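Local coordinates for protein MDM10 isoform 1 (Saccharomyces cerevisiae, PDB 7BTX) that helps tether the endoplasmic reticulum to mitochondria as part of the ERMES complex and takes part in late assembly of the outer-membrane TOM translocase, at residues Arg38-Lys50 against Phe481-Thr493. Sequence-based numbering, arbitrary orientation.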
loop_
_atom_site.group_PDB
_atom_site.type_symbol
_atom_site.label_atom_id
_atom_site.label_comp_id
_atom_site.label_asym_id
_atom_site.label_seq_id
_atom_site.Cartn_x
_atom_site.Cartn_y
_atom_site.Cartn_z
ATOM N N ARG D 38 20.516 15.839 7.950
ATOM C CA ARG D 38 19.566 15.099 7.134
ATOM C C ARG D 38 18.486 16.031 6.608
ATOM O O ARG D 38 17.931 16.837 7.361
ATOM C CB ARG D 38 18.939 13.959 7.936
ATOM C CG ARG D 38 18.341 12.865 7.077
ATOM C CD ARG D 38 19.398 12.222 6.207
ATOM N NE ARG D 38 20.327 11.422 6.995
ATOM C CZ ARG D 38 20.156 10.133 7.267
ATOM N NH1 ARG D 38 19.089 9.493 6.809
ATOM N NH2 ARG D 38 21.052 9.483 7.994
ATOM N N ILE D 39 18.188 15.904 5.319
ATOM C CA ILE D 39 17.153 16.686 4.649
ATOM C C ILE D 39 15.884 15.845 4.584
ATOM O O ILE D 39 15.954 14.659 4.232
ATOM C CB ILE D 39 17.613 17.114 3.246
ATOM C CG1 ILE D 39 18.858 17.990 3.335
ATOM C CG2 ILE D 39 16.519 17.852 2.506
ATOM C CD1 ILE D 39 18.707 19.152 4.246
ATOM N N PRO D 40 14.721 16.394 4.938
ATOM C CA PRO D 40 13.471 15.653 4.756
ATOM C C PRO D 40 13.153 15.464 3.283
ATOM O O PRO D 40 13.508 16.286 2.437
ATOM C CB PRO D 40 12.431 16.545 5.440
ATOM C CG PRO D 40 13.210 17.442 6.323
ATOM C CD PRO D 40 14.499 17.671 5.632
ATOM N N SER D 41 12.480 14.357 2.975
ATOM C CA SER D 41 12.216 13.980 1.594
ATOM C C SER D 41 10.738 14.085 1.231
ATOM O O SER D 41 10.364 13.855 0.079
ATOM C CB SER D 41 12.727 12.569 1.321
ATOM O OG SER D 41 12.101 11.635 2.179
ATOM N N ALA D 42 9.894 14.448 2.194
ATOM C CA ALA D 42 8.458 14.579 1.986
ATOM C C ALA D 42 7.903 15.416 3.126
ATOM O O ALA D 42 8.614 15.741 4.079
ATOM C CB ALA D 42 7.756 13.227 1.942
ATOM N N ILE D 43 6.620 15.759 3.023
ATOM C CA ILE D 43 5.942 16.429 4.127
ATOM C C ILE D 43 5.654 15.408 5.214
ATOM O O ILE D 43 5.058 14.359 4.954
ATOM C CB ILE D 43 4.652 17.108 3.649
ATOM C CG1 ILE D 43 4.882 17.809 2.313
ATOM C CG2 ILE D 43 4.155 18.083 4.693
ATOM C CD1 ILE D 43 5.808 18.991 2.396
ATOM N N HIS D 44 6.079 15.710 6.437
ATOM C CA HIS D 44 6.091 14.730 7.514
ATOM C C HIS D 44 5.584 15.392 8.781
ATOM O O HIS D 44 6.129 16.411 9.206
ATOM C CB HIS D 44 7.500 14.171 7.710
ATOM C CG HIS D 44 7.578 13.046 8.691
ATOM N ND1 HIS D 44 7.603 11.725 8.304
ATOM C CD2 HIS D 44 7.653 13.044 10.042
ATOM C CE1 HIS D 44 7.675 10.955 9.375
ATOM N NE2 HIS D 44 7.708 11.731 10.443
ATOM N N LEU D 45 4.543 14.825 9.381
ATOM C CA LEU D 45 3.974 15.346 10.613
ATOM C C LEU D 45 4.269 14.382 11.750
ATOM O O LEU D 45 4.434 13.182 11.533
ATOM C CB LEU D 45 2.464 15.560 10.497
ATOM C CG LEU D 45 1.931 16.771 9.726
ATOM C CD1 LEU D 45 1.932 16.562 8.220
ATOM C CD2 LEU D 45 0.549 17.128 10.203
ATOM N N GLN D 46 4.340 14.916 12.965
ATOM C CA GLN D 46 4.657 14.101 14.127
ATOM C C GLN D 46 4.111 14.772 15.375
ATOM O O GLN D 46 4.255 15.978 15.544
ATOM C CB GLN D 46 6.165 13.877 14.258
ATOM C CG GLN D 46 6.574 13.186 15.538
ATOM C CD GLN D 46 7.960 12.624 15.488
ATOM O OE1 GLN D 46 8.646 12.721 14.476
ATOM N NE2 GLN D 46 8.387 12.025 16.587
ATOM N N ILE D 47 3.471 13.990 16.236
ATOM C CA ILE D 47 3.015 14.469 17.531
ATOM C C ILE D 47 3.458 13.465 18.584
ATOM O O ILE D 47 3.328 12.255 18.387
ATOM C CB ILE D 47 1.488 14.703 17.544
ATOM C CG1 ILE D 47 0.961 14.942 18.961
ATOM C CG2 ILE D 47 0.758 13.596 16.808
ATOM C CD1 ILE D 47 -0.363 15.628 19.006
ATOM N N SER D 48 4.036 13.965 19.672
ATOM C CA SER D 48 4.537 13.139 20.755
ATOM C C SER D 48 3.895 13.574 22.062
ATOM O O SER D 48 3.441 14.708 22.206
ATOM C CB SER D 48 6.060 13.218 20.858
ATOM O OG SER D 48 6.534 12.449 21.947
ATOM N N ASN D 49 3.876 12.662 23.025
ATOM C CA ASN D 49 2.951 12.763 24.144
ATOM C C ASN D 49 3.600 12.178 25.390
ATOM O O ASN D 49 4.804 11.922 25.426
ATOM C CB ASN D 49 1.651 12.026 23.809
ATOM C CG ASN D 49 0.438 12.740 24.300
ATOM O OD1 ASN D 49 0.379 13.963 24.294
ATOM N ND2 ASN D 49 -0.538 11.979 24.759
ATOM N N LYS D 50 2.784 11.958 26.416
ATOM C CA LYS D 50 3.214 11.272 27.629
ATOM C C LYS D 50 1.990 10.634 28.257
ATOM O O LYS D 50 1.040 11.339 28.606
ATOM C CB LYS D 50 3.878 12.237 28.597
ATOM C CG LYS D 50 4.733 11.564 29.645
ATOM C CD LYS D 50 5.691 12.550 30.266
ATOM C CE LYS D 50 6.215 12.048 31.591
ATOM N NZ LYS D 50 6.923 10.759 31.434
ATOM N N PHE D 481 19.343 21.592 -9.996
ATOM C CA PHE D 481 18.152 20.751 -9.929
ATOM C C PHE D 481 17.824 20.459 -8.472
ATOM O O PHE D 481 18.633 19.819 -7.774
ATOM C CB PHE D 481 18.326 19.451 -10.714
ATOM C CG PHE D 481 17.038 18.925 -11.272
ATOM C CD1 PHE D 481 16.667 19.207 -12.574
ATOM C CD2 PHE D 481 16.178 18.182 -10.479
ATOM C CE1 PHE D 481 15.474 18.741 -13.082
ATOM C CE2 PHE D 481 14.982 17.715 -10.983
ATOM C CZ PHE D 481 14.631 17.993 -12.285
ATOM N N PRO D 482 16.666 20.886 -7.973
ATOM C CA PRO D 482 16.336 20.673 -6.559
ATOM C C PRO D 482 15.850 19.272 -6.229
ATOM O O PRO D 482 14.642 19.027 -6.190
ATOM C CB PRO D 482 15.239 21.710 -6.302
ATOM C CG PRO D 482 14.631 21.950 -7.625
ATOM C CD PRO D 482 15.725 21.809 -8.626
ATOM N N ALA D 483 16.772 18.346 -5.987
ATOM C CA ALA D 483 16.402 17.020 -5.520
ATOM C C ALA D 483 15.995 17.059 -4.051
ATOM O O ALA D 483 16.581 17.788 -3.252
ATOM C CB ALA D 483 17.561 16.046 -5.713
ATOM N N LYS D 484 14.990 16.251 -3.703
ATOM C CA LYS D 484 14.446 16.011 -2.359
ATOM C C LYS D 484 14.203 17.247 -1.487
ATOM O O LYS D 484 14.872 17.451 -0.473
ATOM C CB LYS D 484 15.274 14.961 -1.580
ATOM C CG LYS D 484 16.789 15.079 -1.424
ATOM C CD LYS D 484 17.336 13.898 -0.644
ATOM C CE LYS D 484 16.598 13.702 0.673
ATOM N NZ LYS D 484 16.903 12.387 1.299
ATOM N N PHE D 485 13.249 18.082 -1.877
ATOM C CA PHE D 485 12.659 19.033 -0.948
ATOM C C PHE D 485 11.874 18.290 0.137
ATOM O O PHE D 485 11.425 17.160 -0.055
ATOM C CB PHE D 485 11.746 20.005 -1.704
ATOM C CG PHE D 485 11.185 21.112 -0.853
ATOM C CD1 PHE D 485 11.994 22.149 -0.410
ATOM C CD2 PHE D 485 9.848 21.107 -0.482
ATOM C CE1 PHE D 485 11.483 23.163 0.376
ATOM C CE2 PHE D 485 9.330 22.118 0.304
ATOM C CZ PHE D 485 10.150 23.147 0.733
ATOM N N GLY D 486 11.717 18.933 1.292
ATOM C CA GLY D 486 10.915 18.360 2.356
ATOM C C GLY D 486 10.623 19.293 3.511
ATOM O O GLY D 486 11.460 20.119 3.872
ATOM N N ILE D 487 9.432 19.183 4.089
ATOM C CA ILE D 487 9.057 19.932 5.280
ATOM C C ILE D 487 8.754 18.918 6.384
ATOM O O ILE D 487 8.382 17.778 6.119
ATOM C CB ILE D 487 7.864 20.881 5.017
ATOM C CG1 ILE D 487 8.080 21.657 3.721
ATOM C CG2 ILE D 487 7.708 21.927 6.102
ATOM C CD1 ILE D 487 6.903 22.497 3.296
ATOM N N GLN D 488 8.952 19.331 7.633
ATOM C CA GLN D 488 8.767 18.435 8.764
ATOM C C GLN D 488 8.135 19.158 9.943
ATOM O O GLN D 488 8.826 19.837 10.703
ATOM C CB GLN D 488 10.103 17.825 9.169
ATOM C CG GLN D 488 10.023 16.821 10.286
ATOM C CD GLN D 488 10.966 15.665 10.078
ATOM O OE1 GLN D 488 11.607 15.555 9.038
ATOM N NE2 GLN D 488 11.054 14.790 11.068
ATOM N N PHE D 489 6.823 19.027 10.099
ATOM C CA PHE D 489 6.132 19.604 11.237
ATOM C C PHE D 489 6.169 18.633 12.409
ATOM O O PHE D 489 6.204 17.415 12.234
ATOM C CB PHE D 489 4.684 19.941 10.886
ATOM C CG PHE D 489 4.529 20.776 9.646
ATOM C CD1 PHE D 489 4.337 20.181 8.409
ATOM C CD2 PHE D 489 4.554 22.155 9.722
ATOM C CE1 PHE D 489 4.193 20.948 7.273
ATOM C CE2 PHE D 489 4.407 22.926 8.588
ATOM C CZ PHE D 489 4.227 22.321 7.366
ATOM N N GLN D 490 6.152 19.186 13.618
ATOM C CA GLN D 490 6.371 18.366 14.799
ATOM C C GLN D 490 5.825 19.084 16.019
ATOM O O GLN D 490 6.058 20.279 16.188
ATOM C CB GLN D 490 7.862 18.065 14.975
ATOM C CG GLN D 490 8.248 17.493 16.307
ATOM C CD GLN D 490 9.598 16.846 16.255
ATOM O OE1 GLN D 490 10.064 16.451 15.190
ATOM N NE2 GLN D 490 10.246 16.736 17.406
ATOM N N TYR D 491 5.094 18.355 16.855
ATOM C CA TYR D 491 4.584 18.859 18.119
ATOM C C TYR D 491 4.929 17.862 19.216
ATOM O O TYR D 491 4.973 16.655 18.981
ATOM C CB TYR D 491 3.072 19.085 18.048
ATOM C CG TYR D 491 2.458 19.593 19.322
ATOM C CD1 TYR D 491 2.722 20.870 19.775
ATOM C CD2 TYR D 491 1.609 18.797 20.069
ATOM C CE1 TYR D 491 2.164 21.340 20.941
ATOM C CE2 TYR D 491 1.048 19.256 21.236
ATOM C CZ TYR D 491 1.331 20.527 21.666
ATOM O OH TYR D 491 0.772 20.994 22.828
ATOM N N SER D 492 5.213 18.370 20.411
ATOM C CA SER D 492 5.588 17.503 21.518
ATOM C C SER D 492 5.267 18.190 22.832
ATOM O O SER D 492 5.309 19.415 22.935
ATOM C CB SER D 492 7.071 17.132 21.483
ATOM O OG SER D 492 7.346 16.238 20.422
ATOM N N THR D 493 4.957 17.383 23.836
ATOM C CA THR D 493 4.625 17.901 25.151
ATOM C C THR D 493 5.096 16.933 26.230
ATOM O O THR D 493 5.547 15.832 25.930
ATOM C CB THR D 493 3.117 18.151 25.286
ATOM O OG1 THR D 493 2.871 19.014 26.399
ATOM C CG2 THR D 493 2.370 16.848 25.485
ATOM O OXT THR D 493 5.057 17.229 27.423
#
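Tyr491 and its neighbours on the chain's C-terminal segment pair in parallel with 44-48. Tyr491 N donates to Gln46 O (2.8 Å, N-H...O 158°) and Tyr491 O accepts from Ser48 N (2.9 Å), so one residue bonds to the two flanking Ile47. On both sides of this pair the bonds are weak: His44 N to Ile487 O and Phe489 N to His44 O toward Gly486, Thr493 N to Ser48 O at the C-terminus.

Apolar side chains share one face. Ile43 CD1 lies alongside Ile487 CG1 at 3.7 Å, while its CG2 branch, anti to the backbone N, meets the Phe489 ring edge in plane at CE1 (3.9 Å). Ile47 CD1 likewise reaches the Tyr491 ring at its edge, at CD2 (3.9 Å).

The other face is polar. Gln488 runs beside His44, its NE2 obliquely placed 4.0 Å from His44 CD2, amide and imidazole planes 42° apart; a bend at chi2 (142°) carries its OE1 to 3.7 Å from Pro40 CG. With an alanine here, Pro40 and the His44 ring would probably lose the neighbour they share.

Strand 44-48 lies between antiparallel 55-62, backbone-bonded through Leu45 with Phe61 and Ile47 with Leu59, and the C-terminal segment, which is joined to 439-447 by backbone hydrogen bonds, Gly486 with Gly443 among them; this parallel seam is consistent with closure of a mitochondrial beta-barrel between its first and last strands.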